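Local coordinates for protein polycyclic ketone monooxygenase (Myceliophthora thermophila, PDB 5MQ6) that uses FAD and NADPH to carry out Baeyer-Villiger oxidation, inserting one oxygen atom beside a ketone carbonyl to give esters or lactones, notably from polycyclic substrates, at residues F179-K184 with L197-G202. Numbering follows the deposited sequence.
With FAD (flavin-adenine dinucleotide), chain B.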
ATOM      1  N   PHE A 179      10.509  -5.605 -17.900  1.00 18.78           N
ATOM      2  CA  PHE A 179      10.328  -4.303 -17.208  1.00 19.26           C
ATOM      3  C   PHE A 179       9.859  -3.230 -18.197  1.00 19.48           C
ATOM      4  O   PHE A 179       9.701  -3.508 -19.420  1.00 23.39           O
ATOM      5  CB  PHE A 179      11.649  -3.890 -16.500  1.00 18.20           C
ATOM      6  CG  PHE A 179      12.022  -4.781 -15.406  1.00 18.04           C
ATOM      7  CD1 PHE A 179      11.200  -4.899 -14.296  1.00 21.14           C
ATOM      8  CD2 PHE A 179      13.156  -5.548 -15.482  1.00 16.81           C
ATOM      9  CE1 PHE A 179      11.525  -5.767 -13.251  1.00 19.61           C
ATOM     10  CE2 PHE A 179      13.484  -6.361 -14.454  1.00 18.29           C
ATOM     11  CZ  PHE A 179      12.648  -6.488 -13.326  1.00 18.92           C
ATOM     12  N   ARG A 180       9.622  -2.040 -17.674  1.00 18.67           N
ATOM     13  CA  ARG A 180       9.122  -0.925 -18.458  1.00 21.66           C
ATOM     14  C   ARG A 180       7.815  -1.232 -19.155  1.00 21.95           C
ATOM     15  O   ARG A 180       7.463  -0.570 -20.151  1.00 22.44           O
ATOM     16  CB  ARG A 180      10.152  -0.466 -19.517  1.00 22.93           C
ATOM     17  CG  ARG A 180      11.519  -0.163 -18.917  1.00 21.40           C
ATOM     18  CD  ARG A 180      12.538   0.218 -19.998  1.00 22.94           C
ATOM     19  NE  ARG A 180      12.806  -0.889 -20.907  1.00 26.41           N
ATOM     20  CZ  ARG A 180      13.585  -0.823 -21.983  1.00 24.28           C
ATOM     21  NH1 ARG A 180      14.237   0.267 -22.251  1.00 22.56           N
ATOM     22  NH2 ARG A 180      13.754  -1.864 -22.771  1.00 22.90           N
ATOM     23  N   SER A 181       7.083  -2.227 -18.676  1.00 21.13           N
ATOM     24  CA  SER A 181       5.933  -2.680 -19.404  1.00 20.08           C
ATOM     25  C   SER A 181       4.607  -2.468 -18.674  1.00 20.63           C
ATOM     26  O   SER A 181       4.403  -2.978 -17.570  1.00 20.59           O
ATOM     27  CB  SER A 181       6.153  -4.140 -19.757  1.00 19.04           C
ATOM     28  OG  SER A 181       7.236  -4.265 -20.601  1.00 19.73           O
ATOM     29  N   ASN A 182       3.671  -1.831 -19.342  1.00 18.82           N
ATOM     30  CA  ASN A 182       2.348  -1.643 -18.844  1.00 21.22           C
ATOM     31  C   ASN A 182       1.422  -2.687 -19.383  1.00 19.30           C
ATOM     32  O   ASN A 182       1.211  -2.799 -20.596  1.00 19.73           O
ATOM     33  CB  ASN A 182       1.836  -0.252 -19.211  1.00 25.02           C
ATOM     34  CG  ASN A 182       0.435   0.033 -18.654  1.00 37.54           C
ATOM     35  OD1 ASN A 182       0.048  -0.381 -17.528  1.00 44.44           O
ATOM     36  ND2 ASN A 182      -0.345   0.764 -19.435  1.00 45.35           N
ATOM     37  N   VAL A 183       0.787  -3.406 -18.475  1.00 18.29           N
ATOM     38  CA  VAL A 183      -0.271  -4.363 -18.845  1.00 17.92           C
ATOM     39  C   VAL A 183      -1.552  -3.597 -18.926  1.00 17.33           C
ATOM     40  O   VAL A 183      -1.870  -2.861 -18.002  1.00 18.83           O
ATOM     41  CB  VAL A 183      -0.413  -5.519 -17.809  1.00 16.40           C
ATOM     42  CG1 VAL A 183      -1.443  -6.507 -18.282  1.00 19.01           C
ATOM     43  CG2 VAL A 183       0.939  -6.202 -17.577  1.00 17.64           C
ATOM     44  N   LYS A 184      -2.317  -3.799 -19.999  1.00 18.80           N
ATOM     45  CA  LYS A 184      -3.624  -3.081 -20.188  1.00 21.27           C
ATOM     46  C   LYS A 184      -4.843  -3.970 -20.095  1.00 21.60           C
ATOM     47  O   LYS A 184      -5.876  -3.549 -19.600  1.00 24.33           O
ATOM     48  CB  LYS A 184      -3.655  -2.386 -21.584  1.00 22.80           C
ATOM     49  CG  LYS A 184      -2.672  -1.250 -21.681  1.00 27.15           C
ATOM     50  CD  LYS A 184      -1.757  -1.277 -22.885  1.00 39.21           C
ATOM     51  CE  LYS A 184      -2.354  -0.662 -24.140  1.00 50.48           C
ATOM     52  NZ  LYS A 184      -1.831  -1.262 -25.477  1.00 48.03           N
ATOM     53  N   LEU A 197      -2.285 -11.464 -22.295  1.00 14.81           N
ATOM     54  CA  LEU A 197      -2.063 -10.144 -21.807  1.00 17.42           C
ATOM     55  C   LEU A 197      -1.653  -9.219 -22.947  1.00 18.73           C
ATOM     56  O   LEU A 197      -0.775  -9.593 -23.716  1.00 18.93           O
ATOM     57  CB  LEU A 197      -0.964 -10.176 -20.775  1.00 18.37           C
ATOM     58  CG  LEU A 197      -1.296 -10.706 -19.362  1.00 19.80           C
ATOM     59  CD1 LEU A 197      -1.540 -12.197 -19.368  1.00 21.07           C
ATOM     60  CD2 LEU A 197      -0.192 -10.308 -18.392  1.00 24.74           C
ATOM     61  N   GLU A 198      -2.263  -8.034 -22.999  1.00 18.09           N
ATOM     62  CA  GLU A 198      -1.810  -6.957 -23.849  1.00 19.84           C
ATOM     63  C   GLU A 198      -0.959  -6.035 -23.067  1.00 18.94           C
ATOM     64  O   GLU A 198      -1.451  -5.426 -22.113  1.00 18.34           O
ATOM     65  CB  GLU A 198      -2.935  -6.095 -24.338  1.00 23.19           C
ATOM     66  CG  GLU A 198      -3.837  -6.785 -25.264  1.00 29.66           C
ATOM     67  CD  GLU A 198      -5.065  -5.948 -25.610  1.00 47.96           C
ATOM     68  OE1 GLU A 198      -5.182  -4.710 -25.203  1.00 44.96           O
ATOM     69  OE2 GLU A 198      -5.909  -6.563 -26.317  1.00 58.61           O
ATOM     70  N   VAL A 199       0.262  -5.839 -23.551  1.00 16.24           N
ATOM     71  CA  VAL A 199       1.333  -5.201 -22.837  1.00 17.87           C
ATOM     72  C   VAL A 199       2.020  -4.194 -23.790  1.00 18.56           C
ATOM     73  O   VAL A 199       2.269  -4.493 -24.983  1.00 18.48           O
ATOM     74  CB  VAL A 199       2.347  -6.260 -22.419  1.00 19.28           C
ATOM     75  CG1 VAL A 199       3.505  -5.590 -21.844  1.00 23.04           C
ATOM     76  CG2 VAL A 199       1.767  -7.297 -21.431  1.00 20.74           C
ATOM     77  N   THR A 200       2.371  -3.038 -23.261  1.00 19.06           N
ATOM     78  CA  THR A 200       3.197  -2.034 -23.981  1.00 21.21           C
ATOM     79  C   THR A 200       4.502  -1.834 -23.270  1.00 20.33           C
ATOM     80  O   THR A 200       4.501  -1.418 -22.101  1.00 23.03           O
ATOM     81  CB  THR A 200       2.487  -0.670 -24.007  1.00 23.04           C
ATOM     82  OG1 THR A 200       1.240  -0.847 -24.591  1.00 23.62           O
ATOM     83  CG2 THR A 200       3.212   0.314 -24.919  1.00 25.31           C
ATOM     84  N   GLU A 201       5.599  -2.176 -23.928  1.00 17.51           N
ATOM     85  CA  GLU A 201       6.939  -2.030 -23.375  1.00 18.34           C
ATOM     86  C   GLU A 201       7.597  -0.747 -23.890  1.00 24.09           C
ATOM     87  O   GLU A 201       7.905  -0.657 -25.092  1.00 23.96           O
ATOM     88  CB  GLU A 201       7.789  -3.231 -23.737  1.00 16.93           C
ATOM     89  CG  GLU A 201       9.204  -3.220 -23.263  1.00 19.58           C
ATOM     90  CD  GLU A 201      10.227  -4.047 -24.042  1.00 21.93           C
ATOM     91  OE1 GLU A 201       9.877  -4.550 -25.103  1.00 23.25           O
ATOM     92  OE2 GLU A 201      11.405  -4.169 -23.543  1.00 26.40           O
ATOM     93  N   GLY A 202       7.849   0.187 -22.955  1.00 28.73           N
ATOM     94  CA  GLY A 202       8.722   1.332 -23.150  1.00 25.57           C
ATOM     95  C   GLY A 202      10.108   0.959 -23.553  1.00 23.76           C
ATOM     96  O   GLY A 202      10.668   0.009 -23.028  1.00 26.49           O
TER
HETATM   97  PA  FAD B 700       4.305  -2.885  -5.227  1.00 20.54           P
HETATM   98  O1A FAD B 700       3.434  -1.685  -5.405  1.00 23.30           O
HETATM   99  O2A FAD B 700       5.566  -2.818  -4.385  1.00 21.76           O
HETATM  100  O5B FAD B 700       4.737  -3.400  -6.685  1.00 23.73           O
HETATM  101  C5B FAD B 700       3.782  -3.545  -7.681  1.00 21.99           C
HETATM  102  C4B FAD B 700       4.408  -3.156  -9.004  1.00 23.15           C
HETATM  103  O4B FAD B 700       3.468  -3.528 -10.029  1.00 21.89           O
HETATM  104  C3B FAD B 700       4.702  -1.671  -9.196  1.00 22.37           C
HETATM  105  O3B FAD B 700       5.975  -1.505  -9.766  1.00 22.08           O
HETATM  106  C2B FAD B 700       3.638  -1.215 -10.154  1.00 23.45           C
HETATM  107  O2B FAD B 700       4.051  -0.131 -10.951  1.00 24.39           O
HETATM  108  C1B FAD B 700       3.406  -2.477 -10.957  1.00 21.95           C
HETATM  109  N9A FAD B 700       2.141  -2.480 -11.650  1.00 20.15           N
HETATM  110  C8A FAD B 700       0.912  -2.253 -11.104  1.00 23.62           C
HETATM  111  N7A FAD B 700       0.012  -2.304 -12.082  1.00 21.85           N
HETATM  112  C5A FAD B 700       0.614  -2.539 -13.260  1.00 18.10           C
HETATM  113  C6A FAD B 700       0.154  -2.731 -14.646  1.00 16.87           C
HETATM  114  N6A FAD B 700      -1.094  -2.645 -15.058  1.00 17.32           N
HETATM  115  N1A FAD B 700       1.114  -3.030 -15.483  1.00 17.27           N
HETATM  116  C2A FAD B 700       2.420  -3.105 -15.136  1.00 14.50           C
HETATM  117  N3A FAD B 700       2.939  -2.946 -13.940  1.00 15.44           N
HETATM  118  C4A FAD B 700       2.031  -2.632 -12.964  1.00 18.09           C
HETATM  119  N1  FAD B 700       4.038  -1.113   3.730  1.00 22.31           N
HETATM  120  C2  FAD B 700       4.442  -1.709   4.900  1.00 27.80           C
HETATM  121  O2  FAD B 700       3.896  -2.729   5.300  1.00 24.38           O
HETATM  122  N3  FAD B 700       5.442  -1.186   5.623  1.00 32.47           N
HETATM  123  C4  FAD B 700       6.056  -0.066   5.209  1.00 38.50           C
HETATM  124  O4  FAD B 700       6.966   0.359   5.908  1.00 48.87           O
HETATM  125  C4X FAD B 700       5.701   0.653   3.973  1.00 36.42           C
HETATM  126  N5  FAD B 700       6.288   1.814   3.528  1.00 33.59           N
HETATM  127  C5X FAD B 700       5.845   2.357   2.367  1.00 32.50           C
HETATM  128  C6  FAD B 700       6.443   3.611   1.863  1.00 29.18           C
HETATM  129  C7  FAD B 700       5.891   4.124   0.594  1.00 35.98           C
HETATM  130  C7M FAD B 700       6.431   5.395  -0.019  1.00 35.02           C
HETATM  131  C8  FAD B 700       4.779   3.448  -0.137  1.00 37.43           C
HETATM  132  C8M FAD B 700       4.202   3.965  -1.453  1.00 41.20           C
HETATM  133  C9  FAD B 700       4.238   2.284   0.372  1.00 35.71           C
HETATM  134  C9A FAD B 700       4.726   1.721   1.586  1.00 35.80           C
HETATM  135  N10 FAD B 700       4.118   0.549   2.065  1.00 29.98           N
HETATM  136  C10 FAD B 700       4.615  -0.010   3.246  1.00 27.45           C
HETATM  137  C1' FAD B 700       3.064  -0.171   1.315  1.00 33.28           C
HETATM  138  C2' FAD B 700       3.821  -0.985   0.185  1.00 32.49           C
HETATM  139  O2' FAD B 700       3.214  -0.695  -1.082  1.00 32.73           O
HETATM  140  C3' FAD B 700       3.897  -2.531   0.433  1.00 30.78           C
HETATM  141  O3' FAD B 700       4.577  -2.774   1.667  1.00 30.58           O
HETATM  142  C4' FAD B 700       4.705  -3.375  -0.582  1.00 29.20           C
HETATM  143  O4' FAD B 700       5.990  -2.762  -1.042  1.00 28.60           O
HETATM  144  C5' FAD B 700       3.812  -3.744  -1.785  1.00 26.62           C
HETATM  145  O5' FAD B 700       4.468  -4.849  -2.481  1.00 25.35           O
HETATM  146  P   FAD B 700       3.680  -5.297  -3.824  1.00 23.91           P
HETATM  147  O1P FAD B 700       4.750  -6.096  -4.655  1.00 25.67           O
HETATM  148  O2P FAD B 700       2.347  -5.898  -3.357  1.00 26.20           O
HETATM  149  O3P FAD B 700       3.243  -3.897  -4.572  1.00 22.70           O
HETATM  150  O   HOH W   1      12.057  -3.741 -21.022  1.00 17.86           O
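The guanidinium of Arg-180 receives the carbonyl O of Gly-202 over the centre of one face, 3.1 Å above the plane, while a water sits in plane at its edge. The Glu-201 carboxylate, its plane turned 73° from the guanidinium, approaches obliquely, and NH2 of Arg-180 reaches OE2 of Glu-201 in a long, weakly bonded salt bridge (3.4 Å); the main salt bridge of Glu-201 is to Arg-210, through OE1. The water bridges the pair, accepting from Arg-180 NE and donating to Glu-201 OE2 and Phe-179 O; Asn-68 also binds NH2, and His-64 takes NH1. Between the strands, Asn-182 and Thr-200 form a hydrogen-bonded antiparallel pair with two 2.9 Å bonds, Asn-182 N to Thr-200 O and Thr-200 N to Asn-182 O. Beyond it, a chain bent at chi2 and chi3 swings Lys-184 NZ back to Thr-200 OG1 (3.2 Å), and Glu-211 binds both groups. Val-183 packs CG2 on CG2 of Val-199 (4.1 Å). The N-H and C=O of Val-183 point away from strand 197-201 to FAD N1A (3.0 Å from N) and N6A (3.1 Å from O). Such main-chain reading of adenine by a β-hairpin's first strand exemplifies nucleotide recognition in Rossmann-type flavoproteins.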